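Local coordinates for protein transmembrane oligosaccharyl transferase (Archaeoglobus fulgidus, PDB 3WAJ) that belongs to the STT3/AglB family of membrane-embedded oligosaccharyl transferases in the GT-C clan and holds a bound zinc ion in this model, at residues S549-G554 with A623-G628; A584-T589 with E597-K602; L673-M678 with H683-S688. One frame throughout, in Å; residues are numbered along the deposited sequence.

Contact 1 of 3, residues S549-G554 with A623-G628; sequences SWWDYG and AVWAEG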
ATOM      1  N   SER A 549      -0.343   9.820 -12.645  1.00 28.29           N
ATOM      2  CA  SER A 549       0.711   9.958 -11.659  1.00 27.70           C
ATOM      3  C   SER A 549       1.179   8.540 -11.342  1.00 26.53           C
ATOM      4  O   SER A 549       0.598   7.580 -11.820  1.00 29.02           O
ATOM      5  CB  SER A 549       0.156  10.645 -10.405  1.00 24.98           C
ATOM      6  OG  SER A 549       1.153  10.734  -9.401  1.00 29.20           O
ATOM      7  N   TRP A 550       2.219   8.392 -10.539  1.00 24.71           N
ATOM      8  CA  TRP A 550       2.689   7.054 -10.200  1.00 28.35           C
ATOM      9  C   TRP A 550       1.579   6.308  -9.430  1.00 33.41           C
ATOM     10  O   TRP A 550       0.685   6.947  -8.857  1.00 30.33           O
ATOM     11  CB  TRP A 550       3.997   7.145  -9.392  1.00 25.98           C
ATOM     12  CG  TRP A 550       4.740   5.841  -9.224  1.00 29.63           C
ATOM     13  CD1 TRP A 550       5.328   5.390  -8.080  1.00 34.19           C
ATOM     14  CD2 TRP A 550       4.976   4.825 -10.222  1.00 32.87           C
ATOM     15  NE1 TRP A 550       5.912   4.166  -8.296  1.00 38.43           N
ATOM     16  CE2 TRP A 550       5.711   3.794  -9.598  1.00 35.73           C
ATOM     17  CE3 TRP A 550       4.632   4.687 -11.575  1.00 36.13           C
ATOM     18  CZ2 TRP A 550       6.120   2.636 -10.283  1.00 35.01           C
ATOM     19  CZ3 TRP A 550       5.029   3.536 -12.250  1.00 36.49           C
ATOM     20  CH2 TRP A 550       5.769   2.529 -11.604  1.00 34.87           C
ATOM     21  N   TRP A 551       1.615   4.976  -9.417  1.00 29.54           N
ATOM     22  CA  TRP A 551       0.472   4.217  -8.892  1.00 25.83           C
ATOM     23  C   TRP A 551       0.283   4.355  -7.380  1.00 31.84           C
ATOM     24  O   TRP A 551      -0.842   4.236  -6.892  1.00 31.43           O
ATOM     25  CB  TRP A 551       0.559   2.745  -9.291  1.00 27.65           C
ATOM     26  CG  TRP A 551       1.775   2.011  -8.791  1.00 36.32           C
ATOM     27  CD1 TRP A 551       2.960   1.851  -9.452  1.00 41.09           C
ATOM     28  CD2 TRP A 551       1.910   1.290  -7.551  1.00 36.61           C
ATOM     29  NE1 TRP A 551       3.828   1.090  -8.700  1.00 36.65           N
ATOM     30  CE2 TRP A 551       3.215   0.739  -7.527  1.00 35.45           C
ATOM     31  CE3 TRP A 551       1.061   1.070  -6.455  1.00 34.58           C
ATOM     32  CZ2 TRP A 551       3.691  -0.035  -6.453  1.00 35.07           C
ATOM     33  CZ3 TRP A 551       1.534   0.307  -5.383  1.00 35.90           C
ATOM     34  CH2 TRP A 551       2.840  -0.239  -5.392  1.00 33.45           C
ATOM     35  N   ASP A 552       1.376   4.610  -6.655  1.00 28.05           N
ATOM     36  CA  ASP A 552       1.348   4.831  -5.199  1.00 28.69           C
ATOM     37  C   ASP A 552       0.274   5.818  -4.753  1.00 34.78           C
ATOM     38  O   ASP A 552      -0.340   5.640  -3.698  1.00 37.46           O
ATOM     39  CB  ASP A 552       2.699   5.403  -4.725  1.00 30.45           C
ATOM     40  CG  ASP A 552       3.817   4.424  -4.842  1.00 38.91           C
ATOM     41  OD1 ASP A 552       3.604   3.286  -5.335  1.00 56.81           O
ATOM     42  OD2 ASP A 552       4.923   4.802  -4.437  1.00 37.79           O
ATOM     43  N   TYR A 553       0.068   6.847  -5.577  1.00 29.90           N
ATOM     44  CA  TYR A 553      -0.661   8.058  -5.210  1.00 30.41           C
ATOM     45  C   TYR A 553      -2.163   8.009  -5.533  1.00 34.00           C
ATOM     46  O   TYR A 553      -2.900   8.944  -5.199  1.00 38.85           O
ATOM     47  CB  TYR A 553       0.036   9.283  -5.872  1.00 17.60           C
ATOM     48  CG  TYR A 553       1.509   9.314  -5.518  1.00 30.74           C
ATOM     49  CD1 TYR A 553       1.906   9.383  -4.181  1.00 32.24           C
ATOM     50  CD2 TYR A 553       2.504   9.246  -6.490  1.00 27.58           C
ATOM     51  CE1 TYR A 553       3.250   9.402  -3.813  1.00 31.90           C
ATOM     52  CE2 TYR A 553       3.881   9.265  -6.125  1.00 25.64           C
ATOM     53  CZ  TYR A 553       4.237   9.333  -4.777  1.00 30.52           C
ATOM     54  OH  TYR A 553       5.577   9.334  -4.367  1.00 26.55           O
ATOM     55  N   GLY A 554      -2.610   6.916  -6.163  1.00 28.94           N
ATOM     56  CA  GLY A 554      -3.978   6.797  -6.657  1.00 23.49           C
ATOM     57  C   GLY A 554      -5.064   7.026  -5.619  1.00 27.69           C
ATOM     58  O   GLY A 554      -6.045   7.757  -5.856  1.00 30.09           O
ATOM     59  N   ALA A 623      10.950   2.695 -14.262  1.00 35.49           N
ATOM     60  CA  ALA A 623      11.720   2.110 -15.357  1.00 36.69           C
ATOM     61  C   ALA A 623      11.577   0.598 -15.387  1.00 40.62           C
ATOM     62  O   ALA A 623      11.335   0.023 -16.455  1.00 44.00           O
ATOM     63  CB  ALA A 623      13.188   2.504 -15.271  1.00 28.45           C
ATOM     64  N   VAL A 624      11.726  -0.049 -14.228  1.00 40.09           N
ATOM     65  CA  VAL A 624      11.577  -1.507 -14.155  1.00 43.65           C
ATOM     66  C   VAL A 624      10.219  -1.961 -14.690  1.00 40.27           C
ATOM     67  O   VAL A 624      10.172  -2.790 -15.595  1.00 44.53           O
ATOM     68  CB  VAL A 624      11.838  -2.074 -12.749  1.00 44.19           C
ATOM     69  CG1 VAL A 624      11.619  -3.606 -12.729  1.00 37.24           C
ATOM     70  CG2 VAL A 624      13.257  -1.743 -12.312  1.00 35.51           C
ATOM     71  N   TRP A 625       9.128  -1.399 -14.175  1.00 35.61           N
ATOM     72  CA  TRP A 625       7.794  -1.737 -14.686  1.00 36.43           C
ATOM     73  C   TRP A 625       7.663  -1.489 -16.194  1.00 43.05           C
ATOM     74  O   TRP A 625       7.060  -2.289 -16.917  1.00 41.22           O
ATOM     75  CB  TRP A 625       6.708  -0.928 -13.958  1.00 34.23           C
ATOM     76  CG  TRP A 625       6.326  -1.426 -12.584  1.00 40.11           C
ATOM     77  CD1 TRP A 625       6.846  -1.011 -11.383  1.00 40.91           C
ATOM     78  CD2 TRP A 625       5.328  -2.410 -12.267  1.00 39.25           C
ATOM     79  NE1 TRP A 625       6.238  -1.681 -10.348  1.00 35.61           N
ATOM     80  CE2 TRP A 625       5.304  -2.542 -10.859  1.00 39.68           C
ATOM     81  CE3 TRP A 625       4.453  -3.189 -13.036  1.00 42.41           C
ATOM     82  CZ2 TRP A 625       4.431  -3.430 -10.199  1.00 41.76           C
ATOM     83  CZ3 TRP A 625       3.585  -4.075 -12.379  1.00 40.26           C
ATOM     84  CH2 TRP A 625       3.584  -4.184 -10.977  1.00 41.10           C
ATOM     85  N   ALA A 626       8.210  -0.361 -16.657  1.00 36.55           N
ATOM     86  CA  ALA A 626       8.075   0.032 -18.058  1.00 40.18           C
ATOM     87  C   ALA A 626       8.817  -0.939 -18.964  1.00 41.04           C
ATOM     88  O   ALA A 626       8.329  -1.295 -20.030  1.00 37.36           O
ATOM     89  CB  ALA A 626       8.578   1.485 -18.292  1.00 26.55           C
ATOM     90  N   GLU A 627      10.005  -1.348 -18.525  1.00 41.89           N
ATOM     91  CA  GLU A 627      10.908  -2.135 -19.360  1.00 50.31           C
ATOM     92  C   GLU A 627      10.708  -3.641 -19.241  1.00 51.84           C
ATOM     93  O   GLU A 627      10.945  -4.364 -20.201  1.00 50.82           O
ATOM     94  CB  GLU A 627      12.372  -1.792 -19.054  1.00 53.46           C
ATOM     95  CG  GLU A 627      12.740  -0.332 -19.269  1.00 52.50           C
ATOM     96  CD  GLU A 627      12.685   0.083 -20.722  1.00 56.92           C
ATOM     97  OE1 GLU A 627      12.736  -0.809 -21.587  1.00 63.89           O
ATOM     98  OE2 GLU A 627      12.602   1.305 -20.999  1.00 60.29           O
ATOM     99  N   GLY A 628      10.296  -4.111 -18.066  1.00 49.79           N
ATOM    100  CA  GLY A 628      10.078  -5.533 -17.858  1.00 49.95           C
ATOM    101  C   GLY A 628      11.080  -6.221 -16.939  1.00 56.46           C
ATOM    102  O   GLY A 628      10.812  -7.313 -16.430  1.00 61.12           O
TER
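Trp-625 lies broadside to two consecutive tryptophans, Trp-550 and Trp-551, which both point an edge at the same face of its indole. Trp-550 arrives with the far end of its six-membered ring: CH2 comes 3.7 Å from Trp-625 CD1, and CZ2 follows at 3.9 Å from the same CD1. The planes stand at 74° in an offset edge-to-face pair. Trp-551 brings its pyrrole side instead, NE1 lying 4.0 Å from Trp-625 NE1 with the planes at 68°; no hydrogen bond joins the two nitrogens. With CG anti to the backbone N (chi1 -168°), Trp-550 swings out so that its outer carbons meet the Trp-625 side chain on helix 619-627. The adjacent pair braces itself, because Trp-551 CD1 sits 3.3 Å above the plane of Trp-550, toward the rim. On Trp-551, Asp-552 OD1 lies 3.2 Å above the ring centre, while OD2 of that carboxylate is salt-bridged to Lys-618. Helix 584-588 backs the cluster through Ser-585, which touches Trp-550 and Trp-625. Residues Trp-550 to Gly-554 spell WWDYG, the signature motif of STT3/AglB enzymes, and the Trp-551 side chain is about 10 Å from the zinc ion held by Asp-47, Asp-161 and His-163.

Contact 2 of 3, residues A584-T589 with E597-K602; sequences ASSFFT and EFVAEK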
ATOM      1  N   ALA A 584       0.864   4.399 -16.275  1.00 29.07           N
ATOM      2  CA  ALA A 584       1.771   5.340 -15.633  1.00 30.18           C
ATOM      3  C   ALA A 584       3.247   5.161 -16.020  1.00 32.35           C
ATOM      4  O   ALA A 584       3.948   6.139 -16.254  1.00 40.08           O
ATOM      5  CB  ALA A 584       1.597   5.310 -14.120  1.00 29.28           C
ATOM      6  N   SER A 585       3.729   3.928 -16.096  1.00 28.83           N
ATOM      7  CA  SER A 585       5.149   3.717 -16.357  1.00 32.34           C
ATOM      8  C   SER A 585       5.501   4.085 -17.796  1.00 31.74           C
ATOM      9  O   SER A 585       6.594   4.568 -18.076  1.00 42.48           O
ATOM     10  CB  SER A 585       5.589   2.281 -16.027  1.00 35.79           C
ATOM     11  OG  SER A 585       5.083   1.352 -16.964  1.00 40.77           O
ATOM     12  N   SER A 586       4.567   3.881 -18.709  1.00 30.73           N
ATOM     13  CA  SER A 586       4.848   4.122 -20.126  1.00 34.63           C
ATOM     14  C   SER A 586       4.695   5.606 -20.430  1.00 35.58           C
ATOM     15  O   SER A 586       5.241   6.116 -21.411  1.00 38.05           O
ATOM     16  CB  SER A 586       3.925   3.284 -21.011  1.00 34.07           C
ATOM     17  OG  SER A 586       2.608   3.303 -20.504  1.00 38.54           O
ATOM     18  N   PHE A 587       3.951   6.309 -19.583  1.00 29.82           N
ATOM     19  CA  PHE A 587       3.877   7.751 -19.733  1.00 30.87           C
ATOM     20  C   PHE A 587       5.190   8.388 -19.222  1.00 33.01           C
ATOM     21  O   PHE A 587       5.888   9.068 -19.974  1.00 37.33           O
ATOM     22  CB  PHE A 587       2.630   8.318 -19.050  1.00 32.51           C
ATOM     23  CG  PHE A 587       2.518   9.814 -19.151  1.00 29.44           C
ATOM     24  CD1 PHE A 587       2.007  10.407 -20.292  1.00 28.81           C
ATOM     25  CD2 PHE A 587       2.949  10.636 -18.109  1.00 31.59           C
ATOM     26  CE1 PHE A 587       1.920  11.801 -20.406  1.00 32.68           C
ATOM     27  CE2 PHE A 587       2.862  12.031 -18.208  1.00 26.56           C
ATOM     28  CZ  PHE A 587       2.351  12.611 -19.356  1.00 32.17           C
ATOM     29  N   PHE A 588       5.551   8.128 -17.970  1.00 31.50           N
ATOM     30  CA  PHE A 588       6.692   8.828 -17.344  1.00 34.20           C
ATOM     31  C   PHE A 588       8.084   8.442 -17.825  1.00 40.91           C
ATOM     32  O   PHE A 588       9.028   9.225 -17.668  1.00 40.59           O
ATOM     33  CB  PHE A 588       6.629   8.766 -15.808  1.00 27.49           C
ATOM     34  CG  PHE A 588       5.428   9.468 -15.233  1.00 24.89           C
ATOM     35  CD1 PHE A 588       5.383  10.858 -15.167  1.00 27.40           C
ATOM     36  CD2 PHE A 588       4.330   8.741 -14.778  1.00 24.81           C
ATOM     37  CE1 PHE A 588       4.255  11.523 -14.646  1.00 28.12           C
ATOM     38  CE2 PHE A 588       3.192   9.388 -14.261  1.00 28.06           C
ATOM     39  CZ  PHE A 588       3.153  10.778 -14.195  1.00 32.02           C
ATOM     40  N   THR A 589       8.227   7.254 -18.407  1.00 37.31           N
ATOM     41  CA  THR A 589       9.536   6.875 -18.943  1.00 38.40           C
ATOM     42  C   THR A 589       9.583   7.022 -20.451  1.00 37.02           C
ATOM     43  O   THR A 589      10.523   6.547 -21.101  1.00 34.06           O
ATOM     44  CB  THR A 589       9.905   5.433 -18.627  1.00 36.76           C
ATOM     45  OG1 THR A 589       9.035   4.580 -19.366  1.00 32.19           O
ATOM     46  CG2 THR A 589       9.801   5.138 -17.115  1.00 33.70           C
ATOM     47  N   GLU A 597       2.071  11.314 -25.684  1.00 38.59           N
ATOM     48  CA  GLU A 597       0.788  11.774 -26.218  1.00 44.20           C
ATOM     49  C   GLU A 597      -0.097  10.595 -26.650  1.00 44.38           C
ATOM     50  O   GLU A 597      -1.314  10.612 -26.458  1.00 44.97           O
ATOM     51  CB  GLU A 597       1.037  12.719 -27.396  1.00 42.96           C
ATOM     52  CG  GLU A 597       0.126  13.916 -27.455  1.00 52.42           C
ATOM     53  CD  GLU A 597       0.074  14.671 -26.161  1.00 57.18           C
ATOM     54  OE1 GLU A 597      -0.996  15.221 -25.857  1.00 59.07           O
ATOM     55  OE2 GLU A 597       1.089  14.716 -25.447  1.00 65.40           O
ATOM     56  N   PHE A 598       0.529   9.567 -27.214  1.00 42.39           N
ATOM     57  CA  PHE A 598      -0.175   8.342 -27.544  1.00 41.17           C
ATOM     58  C   PHE A 598      -0.756   7.740 -26.268  1.00 41.58           C
ATOM     59  O   PHE A 598      -1.939   7.404 -26.201  1.00 46.63           O
ATOM     60  CB  PHE A 598       0.761   7.351 -28.256  1.00 39.65           C
ATOM     61  CG  PHE A 598       0.359   5.908 -28.089  1.00 41.45           C
ATOM     62  CD1 PHE A 598      -0.714   5.377 -28.807  1.00 50.96           C
ATOM     63  CD2 PHE A 598       1.050   5.075 -27.210  1.00 37.66           C
ATOM     64  CE1 PHE A 598      -1.097   4.041 -28.638  1.00 48.66           C
ATOM     65  CE2 PHE A 598       0.674   3.731 -27.032  1.00 39.92           C
ATOM     66  CZ  PHE A 598      -0.402   3.217 -27.744  1.00 46.74           C
ATOM     67  N   VAL A 599       0.076   7.618 -25.244  1.00 42.79           N
ATOM     68  CA  VAL A 599      -0.372   7.038 -23.984  1.00 42.55           C
ATOM     69  C   VAL A 599      -1.478   7.879 -23.334  1.00 43.93           C
ATOM     70  O   VAL A 599      -2.495   7.338 -22.863  1.00 41.15           O
ATOM     71  CB  VAL A 599       0.809   6.855 -23.019  1.00 35.67           C
ATOM     72  CG1 VAL A 599       0.320   6.444 -21.620  1.00 28.46           C
ATOM     73  CG2 VAL A 599       1.791   5.845 -23.589  1.00 30.58           C
ATOM     74  N   ALA A 600      -1.282   9.200 -23.329  1.00 39.31           N
ATOM     75  CA  ALA A 600      -2.202  10.100 -22.633  1.00 36.97           C
ATOM     76  C   ALA A 600      -3.554  10.137 -23.318  1.00 37.88           C
ATOM     77  O   ALA A 600      -4.584  10.184 -22.659  1.00 43.00           O
ATOM     78  CB  ALA A 600      -1.623  11.494 -22.518  1.00 31.23           C
ATOM     79  N   GLU A 601      -3.535  10.137 -24.647  1.00 36.05           N
ATOM     80  CA  GLU A 601      -4.763  10.135 -25.424  1.00 36.22           C
ATOM     81  C   GLU A 601      -5.602   8.894 -25.120  1.00 39.12           C
ATOM     82  O   GLU A 601      -6.791   9.017 -24.863  1.00 46.95           O
ATOM     83  CB  GLU A 601      -4.452  10.220 -26.913  1.00 35.06           C
ATOM     84  CG  GLU A 601      -5.667  10.507 -27.785  1.00 45.55           C
ATOM     85  CD  GLU A 601      -6.196  11.939 -27.654  1.00 58.76           C
ATOM     86  OE1 GLU A 601      -5.663  12.734 -26.840  1.00 63.67           O
ATOM     87  OE2 GLU A 601      -7.166  12.270 -28.371  1.00 66.04           O
ATOM     88  N   LYS A 602      -4.970   7.716 -25.126  1.00 34.10           N
ATOM     89  CA  LYS A 602      -5.637   6.453 -24.789  1.00 39.78           C
ATOM     90  C   LYS A 602      -6.331   6.479 -23.444  1.00 41.10           C
ATOM     91  O   LYS A 602      -7.396   5.894 -23.294  1.00 39.73           O
ATOM     92  CB  LYS A 602      -4.640   5.285 -24.791  1.00 44.34           C
ATOM     93  CG  LYS A 602      -4.095   4.924 -26.164  1.00 49.48           C
ATOM     94  CD  LYS A 602      -5.171   4.323 -27.059  1.00 52.93           C
ATOM     95  CE  LYS A 602      -4.741   4.377 -28.524  1.00 64.03           C
ATOM     96  NZ  LYS A 602      -5.859   4.130 -29.498  1.00 66.46           N
TER
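Ser-586 OG lies between two hydrogen-bond acceptors of the preceding turn, Gly-583 O and Val-581 O, which must share its single hydrogen, Gly-583 the stronger, yet it faces an apolar neighbour across the contact. Val-599 straddles it with both methyls, CG1 at 4.0 Å and CG2 at 4.1 Å from Ser-586 OG. A chi1 of 42° turns the hydroxyl back over its own backbone, toward those carbonyls. Val-599 CG1 also rests 3.9 Å from Phe-587 CB, so this one branch fills the angle between two consecutive residues of the other helix. The Phe-587 ring reaches past the valine, and its CE1 meets Ala-600 CB at 4.1 Å. That ring is steadied from within the helix: Phe-587 CD2 lies 3.7 Å above the centre of the Phe-588 ring. Where the helix ends, Ser-585 O takes two bonds from opposite faces of its plane, from Thr-589 N and from Thr-589 OG1, the latter at 2.8 Å. The short helices run roughly antiparallel at 143°, their axes 9.1 Å apart at closest approach. Strand 605-611 lies against Phe-587 and Ala-600 through Val-608 and Val-605, and helix 678-684 packs on Phe-587 with Met-678 and Leu-682.

Contact 3 of 3, residues L673-M678 with H683-S688; sequences LYYSTM and HLFDGS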
ATOM      1  N   LEU A 673      19.953   9.298 -21.182  1.00 47.25           N
ATOM      2  CA  LEU A 673      18.600   8.827 -21.478  1.00 43.84           C
ATOM      3  C   LEU A 673      17.543   9.408 -20.537  1.00 43.59           C
ATOM      4  O   LEU A 673      16.510   9.908 -20.981  1.00 44.60           O
ATOM      5  CB  LEU A 673      18.550   7.314 -21.417  1.00 52.19           C
ATOM      6  CG  LEU A 673      17.946   6.692 -22.666  1.00 64.09           C
ATOM      7  CD1 LEU A 673      18.801   7.037 -23.883  1.00 68.10           C
ATOM      8  CD2 LEU A 673      17.864   5.202 -22.470  1.00 65.88           C
ATOM      9  N   TYR A 674      17.814   9.335 -19.240  1.00 42.08           N
ATOM     10  CA  TYR A 674      16.926   9.891 -18.229  1.00 36.15           C
ATOM     11  C   TYR A 674      16.413  11.296 -18.601  1.00 38.78           C
ATOM     12  O   TYR A 674      15.200  11.556 -18.580  1.00 35.10           O
ATOM     13  CB  TYR A 674      17.645   9.880 -16.869  1.00 32.67           C
ATOM     14  CG  TYR A 674      16.915  10.596 -15.751  1.00 35.26           C
ATOM     15  CD1 TYR A 674      17.112  11.963 -15.526  1.00 34.04           C
ATOM     16  CD2 TYR A 674      16.029   9.911 -14.920  1.00 33.20           C
ATOM     17  CE1 TYR A 674      16.450  12.628 -14.508  1.00 35.54           C
ATOM     18  CE2 TYR A 674      15.354  10.571 -13.895  1.00 32.05           C
ATOM     19  CZ  TYR A 674      15.580  11.927 -13.693  1.00 37.49           C
ATOM     20  OH  TYR A 674      14.926  12.595 -12.685  1.00 36.73           O
ATOM     21  N   TYR A 675      17.332  12.182 -18.994  1.00 28.52           N
ATOM     22  CA  TYR A 675      16.963  13.562 -19.285  1.00 28.41           C
ATOM     23  C   TYR A 675      16.003  13.745 -20.459  1.00 34.79           C
ATOM     24  O   TYR A 675      15.463  14.834 -20.668  1.00 43.30           O
ATOM     25  CB  TYR A 675      18.215  14.431 -19.405  1.00 31.37           C
ATOM     26  CG  TYR A 675      18.977  14.437 -18.102  1.00 40.07           C
ATOM     27  CD1 TYR A 675      18.646  15.330 -17.091  1.00 32.56           C
ATOM     28  CD2 TYR A 675      19.992  13.511 -17.858  1.00 34.94           C
ATOM     29  CE1 TYR A 675      19.330  15.326 -15.893  1.00 30.63           C
ATOM     30  CE2 TYR A 675      20.674  13.499 -16.663  1.00 27.86           C
ATOM     31  CZ  TYR A 675      20.342  14.408 -15.686  1.00 34.74           C
ATOM     32  OH  TYR A 675      21.029  14.405 -14.484  1.00 38.53           O
ATOM     33  N   SER A 676      15.766  12.664 -21.193  1.00 34.01           N
ATOM     34  CA  SER A 676      14.784  12.671 -22.277  1.00 39.67           C
ATOM     35  C   SER A 676      13.413  12.134 -21.864  1.00 37.72           C
ATOM     36  O   SER A 676      12.447  12.247 -22.606  1.00 42.21           O
ATOM     37  CB  SER A 676      15.297  11.861 -23.458  1.00 36.91           C
ATOM     38  OG  SER A 676      16.312  12.581 -24.096  1.00 51.62           O
ATOM     39  N   THR A 677      13.328  11.537 -20.688  1.00 28.67           N
ATOM     40  CA  THR A 677      12.059  10.970 -20.257  1.00 37.62           C
ATOM     41  C   THR A 677      11.091  12.081 -19.896  1.00 41.19           C
ATOM     42  O   THR A 677      11.520  13.199 -19.552  1.00 45.49           O
ATOM     43  CB  THR A 677      12.242  10.033 -19.062  1.00 35.45           C
ATOM     44  OG1 THR A 677      12.623  10.807 -17.915  1.00 35.89           O
ATOM     45  CG2 THR A 677      13.306   8.989 -19.389  1.00 36.26           C
ATOM     46  N   MET A 678       9.797  11.767 -19.971  1.00 32.38           N
ATOM     47  CA  MET A 678       8.759  12.696 -19.542  1.00 34.38           C
ATOM     48  C   MET A 678       8.922  13.080 -18.078  1.00 36.55           C
ATOM     49  O   MET A 678       8.680  14.229 -17.703  1.00 37.40           O
ATOM     50  CB  MET A 678       7.368  12.100 -19.757  1.00 32.56           C
ATOM     51  CG  MET A 678       6.900  12.160 -21.175  1.00 39.24           C
ATOM     52  SD  MET A 678       6.607  13.854 -21.738  1.00 42.28           S
ATOM     53  CE  MET A 678       5.301  14.317 -20.596  1.00 35.60           C
ATOM     54  N   HIS A 683       9.408  17.107 -14.217  1.00 36.98           N
ATOM     55  CA  HIS A 683       9.790  17.503 -12.883  1.00 35.17           C
ATOM     56  C   HIS A 683      11.112  18.241 -12.848  1.00 37.91           C
ATOM     57  O   HIS A 683      11.267  19.178 -12.061  1.00 43.08           O
ATOM     58  CB  HIS A 683       9.792  16.332 -11.902  1.00 38.05           C
ATOM     59  CG  HIS A 683       9.488  16.748 -10.501  1.00 38.24           C
ATOM     60  ND1 HIS A 683       8.286  16.464  -9.886  1.00 34.95           N
ATOM     61  CD2 HIS A 683      10.217  17.452  -9.607  1.00 34.81           C
ATOM     62  CE1 HIS A 683       8.299  16.973  -8.664  1.00 37.01           C
ATOM     63  NE2 HIS A 683       9.458  17.579  -8.471  1.00 32.99           N
ATOM     64  N   LEU A 684      12.066  17.838 -13.687  1.00 33.73           N
ATOM     65  CA  LEU A 684      13.401  18.438 -13.615  1.00 33.63           C
ATOM     66  C   LEU A 684      13.467  19.715 -14.443  1.00 38.04           C
ATOM     67  O   LEU A 684      13.939  20.736 -13.965  1.00 37.06           O
ATOM     68  CB  LEU A 684      14.498  17.449 -14.025  1.00 36.25           C
ATOM     69  CG  LEU A 684      15.933  17.859 -13.658  1.00 37.69           C
ATOM     70  CD1 LEU A 684      16.657  16.733 -12.960  1.00 32.05           C
ATOM     71  CD2 LEU A 684      16.730  18.331 -14.876  1.00 35.05           C
ATOM     72  N   PHE A 685      12.961  19.669 -15.672  1.00 39.17           N
ATOM     73  CA  PHE A 685      12.966  20.852 -16.534  1.00 37.49           C
ATOM     74  C   PHE A 685      11.690  21.701 -16.426  1.00 38.74           C
ATOM     75  O   PHE A 685      11.517  22.654 -17.193  1.00 39.58           O
ATOM     76  CB  PHE A 685      13.219  20.449 -18.002  1.00 39.16           C
ATOM     77  CG  PHE A 685      14.543  19.759 -18.227  1.00 41.67           C
ATOM     78  CD1 PHE A 685      15.724  20.490 -18.300  1.00 45.27           C
ATOM     79  CD2 PHE A 685      14.606  18.388 -18.363  1.00 40.55           C
ATOM     80  CE1 PHE A 685      16.945  19.856 -18.508  1.00 43.46           C
ATOM     81  CE2 PHE A 685      15.818  17.750 -18.570  1.00 41.41           C
ATOM     82  CZ  PHE A 685      16.990  18.487 -18.642  1.00 41.47           C
ATOM     83  N   ASP A 686      10.805  21.353 -15.486  1.00 37.04           N
ATOM     84  CA  ASP A 686       9.584  22.124 -15.244  1.00 33.80           C
ATOM     85  C   ASP A 686       8.702  22.201 -16.480  1.00 33.05           C
ATOM     86  O   ASP A 686       7.942  23.148 -16.672  1.00 36.57           O
ATOM     87  CB  ASP A 686       9.926  23.532 -14.689  1.00 26.89           C
ATOM     88  CG  ASP A 686      10.506  23.474 -13.266  1.00 37.43           C
ATOM     89  OD1 ASP A 686       9.951  22.712 -12.435  1.00 33.94           O
ATOM     90  OD2 ASP A 686      11.545  24.137 -13.003  1.00 40.88           O
ATOM     91  N   GLY A 687       8.827  21.188 -17.321  1.00 35.66           N
ATOM     92  CA  GLY A 687       8.005  21.067 -18.505  1.00 31.46           C
ATOM     93  C   GLY A 687       8.573  21.795 -19.700  1.00 37.38           C
ATOM     94  O   GLY A 687       7.908  21.912 -20.727  1.00 43.96           O
ATOM     95  N   SER A 688       9.802  22.283 -19.582  1.00 37.64           N
ATOM     96  CA  SER A 688      10.418  23.019 -20.689  1.00 40.49           C
ATOM     97  C   SER A 688      10.658  22.099 -21.888  1.00 44.89           C
ATOM     98  O   SER A 688      11.111  20.960 -21.727  1.00 47.12           O
ATOM     99  CB  SER A 688      11.740  23.653 -20.233  1.00 39.72           C
ATOM    100  OG  SER A 688      12.220  24.571 -21.193  1.00 48.21           O
TER
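Tyr-675 meets the other segment along one side of its length. Its CB lies 4.2 Å from Phe-685 CE2; CD1 comes 3.9 Å from Phe-685 CZ, and CE1 touches Leu-684 CD2 at 4.1 Å, the methyl sitting near the plane of the tyrosine ring. At the tip, OH is hydrogen-bonded to Tyr-747 O on helix 740-755. Having CG anti to the carbonyl carbon (chi1 -62°) turns CD1 and CE1 toward Phe-685 and Leu-684; the Tyr-675 and Phe-685 side chains cross at about a right angle. The backbone joins in, Tyr-675 O lying 3.6 Å from Phe-685 CE2. All this brackets the short helix 678-684, with the aromatic pair Tyr-674 and Tyr-675 just before its start and Leu-684 and Phe-685 toward its far end. Thr-677 is the N-cap: OG1 caps Ala-680 N and is also bonded to Tyr-674 O, 2.8 Å away in the carbonyl plane. Phe-685 opens a type I' turn closed by Ser-688 N to Phe-685 O. Leu-684 CD2 also rests 3.7 Å above the centre of the Phe-685 ring. Its sister CD1 approaches the edge of Tyr-674, whose CD1 lies over the centre of the Tyr-675 ring. Tyr-674 OH is hydrogen-bonded to Glu-615 O.

In the fold
Helix 584-588 connects the three contacts. One flank meets contact 1, where Ala-626 packs on Ser-585 and Thr-589; its C-terminal carbonyls, Phe-587 O and Phe-588 O, pack against Met-678 and Thr-677 of contact 3. Contacts 1 and 3 do not touch, their nearest atoms being about 7 Å apart. Contact 1 is partly buried, with Trp-625 exposed, and lies nearest the chain centre, on the side of the zinc ion; contacts 2 and 3 are buried. None has a hydrogen bond across it. Contact 1 relies on offset edge-to-face indoles, contact 2 on a valine and an alanine against a phenylalanine and a serine, between two helices, and contact 3 on tyrosines, leucine and phenylalanine flanking one helix.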